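Local coordinates for protein inositol dehydrogenase (Lactobacillus casei, PDB 4MKX) that probably oxidises scyllo-inositol with NAD as a Rossmann-fold sugar alcohol dehydrogenase of the Gfo/Idh/MocA family, at residues 121-124 with 125-129; 301-304 with 305-308. All blocks are in the same frame, centred on the assembly; numbering follows the deposited sequence.

Contact 1 (121-124 with 125-129); sequences EHTQ and QVIAQ
The last two turns of helix 117-128, the crossover helix between parallel strands 106-109 and 135-137 of the Rossmann domain, bring residues 121-124 against 125-129, with Thr123 and Ile127 side by side one turn apart, where the helix meets helices 93-102 and 328-347. Four successive i to i+4 backbone bonds establish the helical geometry, from Gln125 N to Glu121 O through Ala128 N to Gln124 O. The shortest and straightest runs from Ile127 N to Thr123 O, at 2.8 Å with an N-H...O angle of 170°; the bond of Val126 N to His122 O is longer, at 3.2 Å.

Thr123 presents its methyl to the next turn: CG2 lies anti to the backbone N, and touches Ile127 CD1 at 4.0 Å. The rotamer (chi1 -62°) puts OG1 beside the backbone N instead, where it bonds to Glu98 of helix 93-102. Glu98 also receives His122 ND1, so one carboxylate oxygen ties two consecutive residues to the neighbouring helix and fixes the imidazole at its ND1 side. The ring's CE1 approaches Val126 CG2 at a slant, 4.2 Å away. Gln124 stretches its amide to Glu329, and both its chain and Ile127 touch Ala328 of helix 328-347. Ile127 also meets Leu101 of helix 93-102, so this turn packs on both helices at once. Ile127 CG1, set beside its own backbone N (chi1 -66°), packs 3.3 Å from Thr123 O, the same oxygen that its amide grips.

Contact 2 (301-304 with 305-308); sequences ERFA and QAFL
Ala304, Phe303 and Phe307 bury the most surface where the short helix 299-302 breaks and helix 304-319 begins. Phe303 marks the break: its backbone leaves helical values, and it occupies the N-cap position of the second helix. Its carbonyl already serves that helix, since Phe307 N donates to Phe303 O at 3.0 Å, nearly in line with the C=O bond (C=O...N angle 169°). Ala304 supplies the next rung to Leu308 N, a longer bond of 3.3 Å but straight at the hydrogen.

With CG anti to its carbonyl carbon (chi1 -72°), Phe307 turns its ring back toward the start of the helix. CD2 comes to 3.2 Å from Phe303 O, while CE2 rests 4.0 Å from Phe303 CB. The two aromatic rings do not stack; the Phe303 ring instead meets Ala306 CB at 4.1 Å through CD1, and Arg302 CG lies over the centre of one of its faces. Replacing Phe307 by an alanine is likely to leave Phe303 CB without its aromatic neighbour and open a gap toward Leu28.

Two waters bridge the break. One donates to Arg302 O and accepts from Gln305 N at 3.1 Å; the other accepts from Ala306 N and lies 3.2 Å from Arg302 O. They thus supply partners for amides of the new helix's first turn.

Around the junction, Phe307 touches Leu28 and Leu308 touches Asn35 of helix 27-38 in the Rossmann domain. Gln305 OE1 accepts a hydrogen bond from Asp145 N, and the Gln305 side chain packs on Arg148 of helix 145-155, where Arg302 touches Tyr147; Arg302 also forms a salt bridge with Asp144 and packs on Leu282 of a second subunit.

How the contacts relate
Contact 1 comes first along the chain, in helix 117-128, which connects strands 106-109 and 135-137 of the parallel Rossmann sheet; contact 2 follows much later, at the junction of helices 299-302 and 304-319. Their centres are 30 Å apart and their nearest atoms about 20 Å, on opposite sides of the chain's centre, so they share no direct contact. Both nevertheless tie late chain segments to the Rossmann domain: 121-129 touches helix 328-347, and 305-308 touches helix 27-38. Helices late in the chain thus return to the Rossmann domain at two places. Contact 2 also reaches another subunit, whereas contact 1 touches no other chain of the four-chain assembly.

Contact 1 (121-124 with 125-129)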
ATOM      1  N   GLU A 121     -25.963  15.729 -34.160  1.00 20.06           N
ATOM      2  CA  GLU A 121     -26.950  16.772 -33.901  1.00 20.83           C
ATOM      3  C   GLU A 121     -28.326  16.408 -34.473  1.00 17.89           C
ATOM      4  O   GLU A 121     -29.352  16.765 -33.895  1.00 20.18           O
ATOM      5  CB  GLU A 121     -26.455  18.130 -34.418  1.00 24.35           C
ATOM      6  CG  GLU A 121     -25.144  18.547 -33.751  1.00 26.64           C
ATOM      7  CD  GLU A 121     -24.841  20.028 -33.880  1.00 34.59           C
ATOM      8  OE1 GLU A 121     -25.625  20.745 -34.536  1.00 35.62           O
ATOM      9  OE2 GLU A 121     -23.819  20.470 -33.316  1.00 37.56           O
ATOM     10  N   HIS A 122     -28.339  15.667 -35.576  1.00 18.35           N
ATOM     11  CA  HIS A 122     -29.594  15.180 -36.152  1.00 21.20           C
ATOM     12  C   HIS A 122     -30.264  14.238 -35.158  1.00 20.18           C
ATOM     13  O   HIS A 122     -31.472  14.299 -34.937  1.00 18.88           O
ATOM     14  CB  HIS A 122     -29.329  14.448 -37.466  1.00 20.63           C
ATOM     15  CG  HIS A 122     -30.569  13.958 -38.152  1.00 24.61           C
ATOM     16  ND1 HIS A 122     -31.129  12.724 -37.893  1.00 23.87           N
ATOM     17  CD2 HIS A 122     -31.343  14.528 -39.108  1.00 26.95           C
ATOM     18  CE1 HIS A 122     -32.201  12.561 -38.651  1.00 26.27           C
ATOM     19  NE2 HIS A 122     -32.352  13.641 -39.396  1.00 26.08           N
ATOM     20  N   THR A 123     -29.465  13.383 -34.533  1.00 18.17           N
ATOM     21  CA  THR A 123     -29.996  12.457 -33.534  1.00 16.77           C
ATOM     22  C   THR A 123     -30.466  13.170 -32.268  1.00 16.83           C
ATOM     23  O   THR A 123     -31.477  12.791 -31.682  1.00 16.41           O
ATOM     24  CB  THR A 123     -28.969  11.364 -33.201  1.00 16.33           C
ATOM     25  OG1 THR A 123     -28.694  10.616 -34.391  1.00 18.13           O
ATOM     26  CG2 THR A 123     -29.505  10.415 -32.120  1.00 17.23           C
ATOM     27  N   GLN A 124     -29.732  14.193 -31.837  1.00 14.86           N
ATOM     28  CA  GLN A 124     -30.177  15.010 -30.719  1.00 16.37           C
ATOM     29  C   GLN A 124     -31.583  15.552 -30.946  1.00 17.19           C
ATOM     30  O   GLN A 124     -32.382  15.607 -30.016  1.00 16.79           O
ATOM     31  CB  GLN A 124     -29.218  16.165 -30.480  1.00 18.84           C
ATOM     32  CG  GLN A 124     -27.946  15.750 -29.775  1.00 21.03           C
ATOM     33  CD  GLN A 124     -27.027  16.921 -29.549  1.00 20.22           C
ATOM     34  OE1 GLN A 124     -26.386  17.398 -30.482  1.00 24.94           O
ATOM     35  NE2 GLN A 124     -26.966  17.401 -28.311  1.00 23.39           N
ATOM     36  N   GLN A 125     -31.867  15.966 -32.176  1.00 17.31           N
ATOM     37  CA  GLN A 125     -33.204  16.453 -32.512  1.00 18.49           C
ATOM     38  C   GLN A 125     -34.257  15.350 -32.359  1.00 17.94           C
ATOM     39  O   GLN A 125     -35.307  15.572 -31.757  1.00 19.17           O
ATOM     40  CB  GLN A 125     -33.213  17.034 -33.927  1.00 16.83           C
ATOM     41  CG  GLN A 125     -34.600  17.366 -34.460  1.00 17.68           C
ATOM     42  CD  GLN A 125     -35.262  18.524 -33.731  1.00 19.33           C
ATOM     43  OE1 GLN A 125     -34.646  19.202 -32.914  1.00 19.51           O
ATOM     44  NE2 GLN A 125     -36.526  18.769 -34.047  1.00 21.35           N
ATOM     45  N   VAL A 126     -33.966  14.164 -32.892  1.00 14.88           N
ATOM     46  CA  VAL A 126     -34.880  13.026 -32.774  1.00 17.00           C
ATOM     47  C   VAL A 126     -35.127  12.696 -31.301  1.00 19.49           C
ATOM     48  O   VAL A 126     -36.260  12.478 -30.880  1.00 19.27           O
ATOM     49  CB  VAL A 126     -34.363  11.782 -33.530  1.00 17.65           C
ATOM     50  CG1 VAL A 126     -35.317  10.611 -33.344  1.00 22.29           C
ATOM     51  CG2 VAL A 126     -34.212  12.074 -35.010  1.00 18.76           C
ATOM     52  N   ILE A 127     -34.057  12.676 -30.507  1.00 16.42           N
ATOM     53  CA  ILE A 127     -34.192  12.441 -29.075  1.00 16.12           C
ATOM     54  C   ILE A 127     -35.100  13.474 -28.403  1.00 19.72           C
ATOM     55  O   ILE A 127     -35.949  13.124 -27.583  1.00 18.90           O
ATOM     56  CB  ILE A 127     -32.802  12.427 -28.372  1.00 15.22           C
ATOM     57  CG1 ILE A 127     -31.976  11.235 -28.858  1.00 16.41           C
ATOM     58  CG2 ILE A 127     -32.964  12.413 -26.870  1.00 19.07           C
ATOM     59  CD1 ILE A 127     -30.511  11.281 -28.389  1.00 17.08           C
ATOM     60  N   ALA A 128     -34.943  14.744 -28.771  1.00 19.71           N
ATOM     61  CA  ALA A 128     -35.750  15.811 -28.186  1.00 17.17           C
ATOM     62  C   ALA A 128     -37.233  15.664 -28.547  1.00 18.30           C
ATOM     63  O   ALA A 128     -38.109  16.124 -27.811  1.00 23.12           O
ATOM     64  CB  ALA A 128     -35.231  17.168 -28.633  1.00 16.95           C
ATOM     65  N   GLN A 129     -37.506  15.033 -29.683  1.00 18.92           N
ATOM     66  CA  GLN A 129     -38.888  14.837 -30.125  1.00 21.71           C
ATOM     67  C   GLN A 129     -39.544  13.633 -29.458  1.00 25.28           C
ATOM     68  O   GLN A 129     -40.718  13.347 -29.700  1.00 24.20           O
ATOM     69  CB  GLN A 129     -38.953  14.702 -31.644  1.00 23.18           C
ATOM     70  CG  GLN A 129     -38.620  15.985 -32.387  1.00 25.03           C
ATOM     71  CD  GLN A 129     -38.570  15.803 -33.886  1.00 31.85           C
ATOM     72  OE1 GLN A 129     -38.034  14.815 -34.386  1.00 34.84           O
ATOM     73  NE2 GLN A 129     -39.125  16.762 -34.616  1.00 33.91           N
TER

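Contact 2 (301-304 with 305-308)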
ATOM      1  N   GLU A 301     -13.610  -7.639 -15.804  1.00 13.59           N
ATOM      2  CA  GLU A 301     -13.285  -7.883 -14.408  1.00 12.24           C
ATOM      3  C   GLU A 301     -13.351  -6.584 -13.585  1.00 12.35           C
ATOM      4  O   GLU A 301     -13.979  -6.542 -12.523  1.00 14.52           O
ATOM      5  CB  GLU A 301     -11.896  -8.516 -14.297  1.00 14.41           C
ATOM      6  CG  GLU A 301     -11.444  -8.697 -12.861  1.00 14.94           C
ATOM      7  CD  GLU A 301     -10.062  -9.308 -12.737  1.00 16.20           C
ATOM      8  OE1 GLU A 301      -9.698  -9.710 -11.614  1.00 20.59           O
ATOM      9  OE2 GLU A 301      -9.334  -9.387 -13.748  1.00 18.20           O
ATOM     10  N   ARG A 302     -12.715  -5.529 -14.075  1.00 12.08           N
ATOM     11  CA  ARG A 302     -12.644  -4.275 -13.317  1.00  8.53           C
ATOM     12  C   ARG A 302     -14.021  -3.633 -13.168  1.00 11.00           C
ATOM     13  O   ARG A 302     -14.362  -3.106 -12.109  1.00  9.25           O
ATOM     14  CB  ARG A 302     -11.694  -3.294 -14.011  1.00  9.97           C
ATOM     15  CG  ARG A 302     -11.767  -1.843 -13.500  1.00 10.06           C
ATOM     16  CD  ARG A 302     -11.286  -1.719 -12.031  1.00  9.34           C
ATOM     17  NE  ARG A 302     -11.405  -0.327 -11.585  1.00 11.03           N
ATOM     18  CZ  ARG A 302     -12.512   0.195 -11.047  1.00 12.87           C
ATOM     19  NH1 ARG A 302     -13.594  -0.566 -10.872  1.00 10.74           N
ATOM     20  NH2 ARG A 302     -12.541   1.481 -10.687  1.00 13.61           N
ATOM     21  N   PHE A 303     -14.820  -3.666 -14.232  1.00  8.84           N
ATOM     22  CA  PHE A 303     -16.055  -2.902 -14.206  1.00  8.95           C
ATOM     23  C   PHE A 303     -17.309  -3.742 -14.138  1.00  8.54           C
ATOM     24  O   PHE A 303     -18.393  -3.266 -14.461  1.00 10.11           O
ATOM     25  CB  PHE A 303     -16.103  -1.897 -15.374  1.00  9.18           C
ATOM     26  CG  PHE A 303     -15.159  -0.737 -15.199  1.00 11.59           C
ATOM     27  CD1 PHE A 303     -15.351   0.168 -14.161  1.00 10.98           C
ATOM     28  CD2 PHE A 303     -14.073  -0.562 -16.055  1.00 10.40           C
ATOM     29  CE1 PHE A 303     -14.481   1.239 -13.976  1.00 11.34           C
ATOM     30  CE2 PHE A 303     -13.204   0.502 -15.880  1.00 13.66           C
ATOM     31  CZ  PHE A 303     -13.396   1.402 -14.833  1.00 11.92           C
ATOM     32  N   ALA A 304     -17.170  -4.974 -13.652  1.00  9.27           N
ATOM     33  CA  ALA A 304     -18.327  -5.859 -13.527  1.00 11.89           C
ATOM     34  C   ALA A 304     -19.487  -5.228 -12.772  1.00 10.22           C
ATOM     35  O   ALA A 304     -20.642  -5.291 -13.216  1.00 10.31           O
ATOM     36  CB  ALA A 304     -17.907  -7.167 -12.862  1.00 13.53           C
ATOM     37  N   GLN A 305     -19.185  -4.647 -11.617  1.00  9.74           N
ATOM     38  CA  GLN A 305     -20.196  -4.002 -10.786  1.00  9.69           C
ATOM     39  C   GLN A 305     -20.833  -2.813 -11.482  1.00  9.88           C
ATOM     40  O   GLN A 305     -22.052  -2.637 -11.419  1.00  9.88           O
ATOM     41  CB  GLN A 305     -19.571  -3.562  -9.448  1.00  9.64           C
ATOM     42  CG  GLN A 305     -20.498  -2.700  -8.583  1.00 12.99           C
ATOM     43  CD  GLN A 305     -20.248  -1.209  -8.760  1.00 12.20           C
ATOM     44  OE1 GLN A 305     -19.113  -0.734  -8.635  1.00 13.20           O
ATOM     45  NE2 GLN A 305     -21.304  -0.467  -9.075  1.00 13.03           N
ATOM     46  N   ALA A 306     -20.016  -2.012 -12.157  1.00  9.04           N
ATOM     47  CA  ALA A 306     -20.521  -0.818 -12.832  1.00  7.85           C
ATOM     48  C   ALA A 306     -21.478  -1.164 -13.964  1.00 10.34           C
ATOM     49  O   ALA A 306     -22.460  -0.460 -14.184  1.00 10.20           O
ATOM     50  CB  ALA A 306     -19.370   0.017 -13.363  1.00  9.20           C
ATOM     51  N   PHE A 307     -21.182  -2.232 -14.698  1.00 10.65           N
ATOM     52  CA  PHE A 307     -22.089  -2.660 -15.763  1.00  8.51           C
ATOM     53  C   PHE A 307     -23.454  -3.050 -15.200  1.00 10.35           C
ATOM     54  O   PHE A 307     -24.486  -2.625 -15.720  1.00 10.26           O
ATOM     55  CB  PHE A 307     -21.498  -3.828 -16.566  1.00 10.06           C
ATOM     56  CG  PHE A 307     -20.356  -3.437 -17.446  1.00  9.43           C
ATOM     57  CD1 PHE A 307     -20.458  -2.330 -18.294  1.00 10.27           C
ATOM     58  CD2 PHE A 307     -19.165  -4.153 -17.424  1.00 12.59           C
ATOM     59  CE1 PHE A 307     -19.390  -1.961 -19.114  1.00 13.97           C
ATOM     60  CE2 PHE A 307     -18.099  -3.789 -18.239  1.00 14.36           C
ATOM     61  CZ  PHE A 307     -18.211  -2.686 -19.082  1.00 15.11           C
ATOM     62  N   LEU A 308     -23.462  -3.875 -14.154  1.00 10.88           N
ATOM     63  CA  LEU A 308     -24.711  -4.287 -13.522  1.00  8.83           C
ATOM     64  C   LEU A 308     -25.489  -3.084 -13.000  1.00 10.66           C
ATOM     65  O   LEU A 308     -26.697  -2.995 -13.200  1.00 11.43           O
ATOM     66  CB  LEU A 308     -24.435  -5.280 -12.382  1.00  9.44           C
ATOM     67  CG  LEU A 308     -24.136  -6.708 -12.828  1.00 16.36           C
ATOM     68  CD1 LEU A 308     -23.403  -7.484 -11.734  1.00 21.92           C
ATOM     69  CD2 LEU A 308     -25.441  -7.411 -13.204  1.00 15.75           C
TER
HETATM   70  O   HOH W   1     -17.156  -1.742 -11.323  1.00 10.26           O
HETATM   71  O   HOH W   2     -16.342  -4.589 -10.418  1.00 18.32           O